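Local structure of aminotransferase (Streptomyces pactum, 4ZM4) at residues G366-V371 with P420-T425; A35-L40 with Y412-A417; R337-G342 with I362-T367. The protein belongs to the class-III aminotransferases, a family of pyridoxal-phosphate-dependent enzymes, and has pyridoxal-5'-phosphate bound. The protein carries 1 engineered substitution. One frame throughout, in Å; residues are numbered along the deposited sequence.

Contact 1. Residues G366-V371 with P420-T425; sequences GTLMSV and PWFLST
Three backbone hydrogen bonds join T367 and M369 to W421 and L423. W421 N gives the shortest, 2.6 Å to M369 O, and M369 N returns the exchange to W421 O at 3.2 Å with a less straight N-H...O angle of 137°. This reciprocal pair defines M369 and W421 as a hydrogen-bonded antiparallel pair, with L368 and F422 as the adjoining non-hydrogen-bonded pair. Strand 421-422 thereby becomes an outer strand, within this chain, of the small antiparallel sheet 360-365, 368-373, 421-422. Beyond the last bridge, L423 N still reaches T367 O at 3.0 Å. R258 accounts for the polar end of T367, donating from NH1 to both T367 OG1 and L423 O, which ties the two segments together from outside.

M369 and W421 share one face of the sheet, their side chains side by side. The M369 chain is extended throughout and ends in a Met-aromatic contact: SD lies 5.2 Å from the centroid of the W421 six-membered ring, at an oblique 54° to the ring normal. The same sulfur touches L423 CD1. Side chains of L368 and F422 occupy the other face, where L368 CD1 meets F422 CE2 at 3.4 Å; the F422 side chain is about 5 Å from the bound P3B. Over one face of the W421 indole sits V371, whose CG2 makes a CH-pi contact with the six-membered ring, close to the ring normal. One water bridges the pair, donating to V371 O at 2.7 Å and accepting from W421 NE1 at 3.2 Å.

Contact 2. Residues A35-L40 with Y412-A417; sequences AAAVPL and YFHPNA
Y412 OH donates a short hydrogen bond to A37 O, 2.6 Å from oxygen to oxygen. The acceptor lies in the plane of the phenol ring at its edge, whereas the hydroxyl is tilted 34° from the A37 carbonyl plane. With CG anti to the backbone N (chi1 178°), the phenol extends toward segment 35-40 and its hydroxyl reaches the carbonyl. The same carbonyl oxygen is flanked by P415, whose CD comes to 3.5 Å from A37 O. The P415 ring also packs on a second proline, its CG lying 3.7 Å from P39 CD.

The methyl carbon CB of A37 touches the imidazole of H414, 3.5 Å from NE2. Two loops of the class-III aminotransferase fold meet here: one between helix 14-22 and strand 44-48, the other between strands 411-412 and 421-422. The H414 side chain is about 5 Å from the bound P3B.

The imidazole is steadied from within its own loop, because N416 N donates to H414 ND1 at 3.1 Å, nearly straight at 166° and close to the ring plane. Y67 packs against both A37 and H414. Further out, Q403 of helix 396-408 touches P415 and gives its NE2 to F413 O, while L95 of the second subunit packs on V38 and Y412.

Contact 3. Residues R337-G342 with I362-T367; sequences RLEDTG and INRVGT
R364 grips E339 end-on through two nitrogens, one to each carboxylate oxygen. R364 NH1 reaches E339 OE1 at 3.1 Å and R364 NH2 reaches E339 OE2 at 3.0 Å, both bonds nearly straight. Both oxygens lie near the guanidinium plane, but the two flat groups are not coplanar: their planes are 41° apart. OE2 is met on its syn side but out of the carboxylate plane, and OE1 from above that plane. The bend of E339 at chi2 (57°) brings its carboxylate to the arginine.

R364 NH1 has a second acceptor in G366 O, at 2.9 Å and again in the guanidinium plane, while R364 NE forms a salt bridge with OE1 of E346. All three guanidinium nitrogens are thus engaged, and bonds to all three should restrict the group's rotation. The carbonyl of G342 covers one face; G342 O approaches R364 NE without bonding to it, and R364 CD at 3.2 Å. The arrangement joins helix 334-355 to the end of strand 360-365 and the turn that leads into strand 368-373, so that the helix packs on the beta-hairpin formed by these two strands, within the class-III aminotransferase fold.

At that turn, G366 has a positive phi, a conformation that favours glycine, and its CA lies 3.7 Å from E339 OE1. The methyl CG2 of T367 rests against the helix, 3.4 Å from L338 O and also touching L338 CB. That helical carbonyl accepts G342 N, and R337 O accepts both N and OG1 of T341, the hydroxyl coming from above the carbonyl plane.

Overall arrangement
Contacts 1 and 3 share G366 and T367, and their centres are 6 Å apart: strand 368-373 lies between 421-422 and 360-365, with helix 334-355 packed on the hairpin. S370 N to N363 O, at 2.9 Å, is a probable hydrogen bond joining them directly. Contact 2 lies 16 Å from contact 1, centre to centre, yet touches it where F413 CB meets W421 NE1 at 3.5 Å. Between contacts 2 and 3 the nearest atoms are about 8 Å apart. Contacts 1 and 2 both approach the bound P3B, through F422 and H414 respectively, whereas contact 2 alone also meets the second subunit.

Contact 1. Residues G366-V371 with P420-T425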
# COMPACT_ATOMS: atom_id res chain seq x y z
N GLY B 366 27.38 4.50 -2.21
CA GLY B 366 27.05 4.25 -3.57
C GLY B 366 26.36 5.47 -4.15
O GLY B 366 26.90 6.57 -4.11
N THR B 367 25.14 5.27 -4.65
CA THR B 367 24.36 6.34 -5.24
C THR B 367 23.39 6.98 -4.23
O THR B 367 22.55 7.80 -4.61
CB THR B 367 23.58 5.80 -6.46
OG1 THR B 367 22.97 4.54 -6.15
CG2 THR B 367 24.53 5.61 -7.61
N LEU B 368 23.48 6.56 -2.98
CA LEU B 368 22.70 7.15 -1.88
C LEU B 368 23.63 8.20 -1.29
O LEU B 368 24.82 7.93 -1.05
CB LEU B 368 22.44 6.08 -0.85
CG LEU B 368 21.09 5.78 -0.28
CD1 LEU B 368 20.00 5.71 -1.33
CD2 LEU B 368 21.20 4.45 0.43
N MET B 369 23.14 9.42 -1.16
CA MET B 369 24.01 10.57 -0.91
C MET B 369 23.28 11.70 -0.15
O MET B 369 22.19 12.12 -0.59
CB MET B 369 24.50 11.07 -2.27
CG MET B 369 25.59 12.10 -2.23
SD MET B 369 26.21 12.34 -3.91
CE MET B 369 27.29 13.73 -3.54
N SER B 370 23.88 12.20 0.93
CA SER B 370 23.38 13.42 1.64
C SER B 370 24.37 14.58 1.44
O SER B 370 25.59 14.39 1.48
CB SER B 370 22.95 13.29 3.14
OG SER B 370 23.99 12.94 4.01
N VAL B 371 23.80 15.76 1.22
CA VAL B 371 24.54 17.00 1.01
C VAL B 371 23.88 18.09 1.85
O VAL B 371 22.76 18.49 1.57
CB VAL B 371 24.53 17.45 -0.48
CG1 VAL B 371 25.22 18.81 -0.63
CG2 VAL B 371 25.21 16.43 -1.36
N PRO B 420 18.00 12.50 1.55
CA PRO B 420 19.06 12.15 0.62
C PRO B 420 18.76 12.44 -0.87
O PRO B 420 17.59 12.63 -1.24
CB PRO B 420 19.24 10.65 0.87
CG PRO B 420 17.90 10.17 1.31
CD PRO B 420 17.30 11.31 2.09
N TRP B 421 19.82 12.53 -1.67
CA TRP B 421 19.78 12.44 -3.14
C TRP B 421 19.84 10.96 -3.53
O TRP B 421 20.57 10.16 -2.90
CB TRP B 421 21.04 13.10 -3.74
CG TRP B 421 21.22 14.58 -3.48
CD1 TRP B 421 20.48 15.38 -2.67
CD2 TRP B 421 22.26 15.41 -4.02
NE1 TRP B 421 20.98 16.65 -2.68
CE2 TRP B 421 22.06 16.70 -3.51
CE3 TRP B 421 23.33 15.18 -4.89
CZ2 TRP B 421 22.91 17.76 -3.85
CZ3 TRP B 421 24.16 16.22 -5.21
CH2 TRP B 421 23.95 17.50 -4.71
N PHE B 422 19.16 10.60 -4.61
CA PHE B 422 19.13 9.23 -5.13
C PHE B 422 19.61 9.18 -6.58
O PHE B 422 18.80 9.24 -7.52
CB PHE B 422 17.70 8.68 -5.06
CG PHE B 422 17.21 8.48 -3.66
CD1 PHE B 422 16.50 9.46 -3.01
CD2 PHE B 422 17.45 7.28 -2.99
CE1 PHE B 422 16.00 9.24 -1.75
CE2 PHE B 422 16.96 7.09 -1.72
CZ PHE B 422 16.24 8.07 -1.09
N LEU B 423 20.92 9.05 -6.78
CA LEU B 423 21.47 9.06 -8.17
C LEU B 423 21.11 7.78 -8.95
O LEU B 423 20.72 6.77 -8.36
CB LEU B 423 22.98 9.31 -8.16
CG LEU B 423 23.48 10.46 -7.27
CD1 LEU B 423 24.98 10.61 -7.42
CD2 LEU B 423 22.79 11.78 -7.60
N SER B 424 21.26 7.86 -10.26
CA SER B 424 20.82 6.82 -11.18
C SER B 424 21.80 6.74 -12.32
O SER B 424 22.69 7.59 -12.45
CB SER B 424 19.45 7.14 -11.73
OG SER B 424 19.54 8.09 -12.78
N THR B 425 21.66 5.73 -13.17
CA THR B 425 22.58 5.57 -14.30
C THR B 425 22.34 6.65 -15.31
O THR B 425 23.18 6.88 -16.19
CB THR B 425 22.43 4.20 -14.98
OG1 THR B 425 21.07 4.03 -15.38
CG2 THR B 425 22.79 3.08 -14.01
O HOH W 1 20.64 18.32 -0.03

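Contact 2. Residues A35-L40 with Y412-A417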
# COMPACT_ATOMS: atom_id res chain seq x y z
N ALA B 35 4.21 17.01 0.67
CA ALA B 35 3.49 18.26 0.43
C ALA B 35 4.28 19.49 0.89
O ALA B 35 3.95 20.61 0.49
CB ALA B 35 2.11 18.23 1.09
N ALA B 36 5.31 19.28 1.71
CA ALA B 36 6.23 20.37 2.10
C ALA B 36 7.55 20.35 1.32
O ALA B 36 8.50 21.07 1.65
CB ALA B 36 6.52 20.27 3.61
N ALA B 37 7.60 19.53 0.27
CA ALA B 37 8.84 19.27 -0.46
C ALA B 37 9.01 20.15 -1.71
O ALA B 37 9.99 20.02 -2.45
CB ALA B 37 8.88 17.81 -0.87
N VAL B 38 8.08 21.06 -1.93
CA VAL B 38 8.10 21.92 -3.10
C VAL B 38 7.64 23.34 -2.70
O VAL B 38 6.65 23.85 -3.21
CB VAL B 38 7.23 21.38 -4.25
CG1 VAL B 38 7.60 22.03 -5.58
CG2 VAL B 38 7.36 19.88 -4.35
N PRO B 39 8.37 23.96 -1.76
CA PRO B 39 7.98 25.31 -1.32
C PRO B 39 8.05 26.37 -2.44
O PRO B 39 7.36 27.38 -2.36
CB PRO B 39 8.98 25.62 -0.21
CG PRO B 39 10.16 24.74 -0.50
CD PRO B 39 9.61 23.50 -1.11
N LEU B 40 8.91 26.15 -3.44
CA LEU B 40 8.80 26.85 -4.70
C LEU B 40 8.06 25.90 -5.62
O LEU B 40 8.58 24.86 -6.02
CB LEU B 40 10.17 27.21 -5.28
CG LEU B 40 10.09 28.02 -6.59
CD1 LEU B 40 9.64 29.46 -6.31
CD2 LEU B 40 11.42 28.02 -7.36
N TYR B 412 16.58 19.97 -9.07
CA TYR B 412 15.74 19.73 -7.91
C TYR B 412 16.37 18.73 -6.95
O TYR B 412 16.65 17.59 -7.33
CB TYR B 412 14.35 19.22 -8.31
CG TYR B 412 13.48 18.92 -7.13
CD1 TYR B 412 12.88 19.93 -6.41
CD2 TYR B 412 13.28 17.61 -6.68
CE1 TYR B 412 12.09 19.68 -5.29
CE2 TYR B 412 12.50 17.34 -5.56
CZ TYR B 412 11.90 18.39 -4.87
OH TYR B 412 11.11 18.13 -3.77
N PHE B 413 16.51 19.15 -5.69
CA PHE B 413 16.66 18.24 -4.58
C PHE B 413 15.68 18.66 -3.46
O PHE B 413 15.17 19.75 -3.50
CB PHE B 413 18.12 18.17 -4.10
CG PHE B 413 18.73 19.50 -3.80
CD1 PHE B 413 18.60 20.05 -2.54
CD2 PHE B 413 19.43 20.20 -4.75
CE1 PHE B 413 19.15 21.28 -2.25
CE2 PHE B 413 19.99 21.42 -4.46
CZ PHE B 413 19.86 21.97 -3.21
N HIS B 414 15.45 17.79 -2.46
CA HIS B 414 14.53 18.09 -1.35
C HIS B 414 15.12 19.22 -0.47
O HIS B 414 16.31 19.22 -0.19
CB HIS B 414 14.30 16.84 -0.50
CG HIS B 414 13.13 16.94 0.43
ND1 HIS B 414 13.12 17.74 1.55
CD2 HIS B 414 11.94 16.29 0.43
CE1 HIS B 414 11.97 17.62 2.18
NE2 HIS B 414 11.25 16.73 1.53
N PRO B 415 14.28 20.18 -0.05
CA PRO B 415 14.77 21.32 0.73
C PRO B 415 15.33 21.03 2.10
O PRO B 415 16.08 21.87 2.63
CB PRO B 415 13.54 22.22 0.89
CG PRO B 415 12.39 21.48 0.32
CD PRO B 415 12.91 20.38 -0.54
N ASN B 416 14.96 19.91 2.70
CA ASN B 416 15.48 19.50 3.97
C ASN B 416 16.84 18.85 3.74
O ASN B 416 16.98 17.89 3.00
CB ASN B 416 14.52 18.52 4.64
CG ASN B 416 14.94 18.16 6.05
OD1 ASN B 416 16.11 18.27 6.43
ND2 ASN B 416 14.00 17.73 6.83
N ALA B 417 17.87 19.38 4.38
CA ALA B 417 19.22 18.89 4.16
C ALA B 417 19.41 17.40 4.50
O ALA B 417 20.29 16.75 3.95
CB ALA B 417 20.20 19.75 4.96

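Contact 3. Residues R337-G342 with I362-T367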
# COMPACT_ATOMS: atom_id res chain seq x y z
N ARG B 337 29.76 0.67 -11.70
CA ARG B 337 29.50 1.89 -12.44
C ARG B 337 28.71 2.91 -11.61
O ARG B 337 28.97 4.10 -11.68
CB ARG B 337 28.74 1.59 -13.73
CG ARG B 337 29.64 1.27 -14.91
CD ARG B 337 29.03 0.34 -15.97
NE ARG B 337 27.56 0.36 -16.07
CZ ARG B 337 26.81 -0.72 -16.28
NH1 ARG B 337 27.33 -1.93 -16.36
NH2 ARG B 337 25.49 -0.58 -16.37
N LEU B 338 27.73 2.44 -10.83
CA LEU B 338 26.97 3.33 -9.93
C LEU B 338 27.91 3.97 -8.95
O LEU B 338 27.74 5.13 -8.61
CB LEU B 338 25.85 2.56 -9.19
CG LEU B 338 24.70 2.06 -10.09
CD1 LEU B 338 23.83 1.06 -9.35
CD2 LEU B 338 23.84 3.21 -10.60
N GLU B 339 28.89 3.21 -8.47
CA GLU B 339 29.88 3.72 -7.53
C GLU B 339 30.69 4.86 -8.15
O GLU B 339 30.92 5.89 -7.50
CB GLU B 339 30.77 2.58 -7.00
CG GLU B 339 31.99 3.01 -6.19
CD GLU B 339 31.69 3.87 -4.98
OE1 GLU B 339 30.61 3.71 -4.37
OE2 GLU B 339 32.56 4.69 -4.62
N ASP B 340 31.10 4.69 -9.41
CA ASP B 340 31.82 5.77 -10.15
C ASP B 340 30.94 7.01 -10.31
O ASP B 340 31.42 8.14 -10.15
CB ASP B 340 32.26 5.32 -11.55
CG ASP B 340 33.24 4.15 -11.53
OD1 ASP B 340 33.87 3.88 -10.49
OD2 ASP B 340 33.38 3.48 -12.58
N THR B 341 29.67 6.80 -10.65
CA THR B 341 28.70 7.88 -10.73
C THR B 341 28.64 8.69 -9.41
O THR B 341 28.72 9.91 -9.42
CB THR B 341 27.30 7.36 -11.09
OG1 THR B 341 27.35 6.76 -12.38
CG2 THR B 341 26.29 8.51 -11.12
N GLY B 342 28.51 7.99 -8.30
CA GLY B 342 28.43 8.61 -6.99
C GLY B 342 29.71 9.32 -6.61
O GLY B 342 29.68 10.43 -6.06
N ILE B 362 28.91 15.90 3.51
CA ILE B 362 28.46 14.99 2.44
C ILE B 362 28.75 13.56 2.87
O ILE B 362 29.89 13.24 3.17
CB ILE B 362 29.20 15.25 1.12
CG1 ILE B 362 28.91 16.65 0.60
CG2 ILE B 362 28.81 14.22 0.06
CD1 ILE B 362 29.71 17.05 -0.64
N ASN B 363 27.71 12.74 3.00
CA ASN B 363 27.88 11.31 3.24
C ASN B 363 27.40 10.54 2.01
O ASN B 363 26.44 10.93 1.39
CB ASN B 363 27.09 10.82 4.46
CG ASN B 363 27.67 11.29 5.80
OD1 ASN B 363 26.91 11.66 6.71
ND2 ASN B 363 28.98 11.20 5.96
N ARG B 364 28.09 9.48 1.65
CA ARG B 364 27.69 8.72 0.51
C ARG B 364 27.87 7.21 0.70
O ARG B 364 28.85 6.75 1.28
CB ARG B 364 28.48 9.18 -0.71
CG ARG B 364 27.99 8.56 -2.03
CD ARG B 364 28.72 9.15 -3.24
NE ARG B 364 30.14 8.80 -3.25
CZ ARG B 364 30.63 7.62 -3.62
NH1 ARG B 364 29.83 6.64 -4.01
NH2 ARG B 364 31.95 7.43 -3.60
N VAL B 365 26.90 6.43 0.23
CA VAL B 365 27.04 5.00 0.13
C VAL B 365 26.47 4.66 -1.25
O VAL B 365 25.22 4.58 -1.43
CB VAL B 365 26.29 4.25 1.26
CG1 VAL B 365 26.54 2.76 1.13
CG2 VAL B 365 26.72 4.72 2.64
N GLY B 366 27.38 4.50 -2.21
CA GLY B 366 27.05 4.25 -3.57
C GLY B 366 26.36 5.47 -4.15
O GLY B 366 26.90 6.57 -4.11
N THR B 367 25.14 5.27 -4.65
CA THR B 367 24.36 6.34 -5.24
C THR B 367 23.39 6.98 -4.23
O THR B 367 22.55 7.80 -4.61
CB THR B 367 23.58 5.80 -6.46
OG1 THR B 367 22.97 4.54 -6.15
CG2 THR B 367 24.53 5.61 -7.61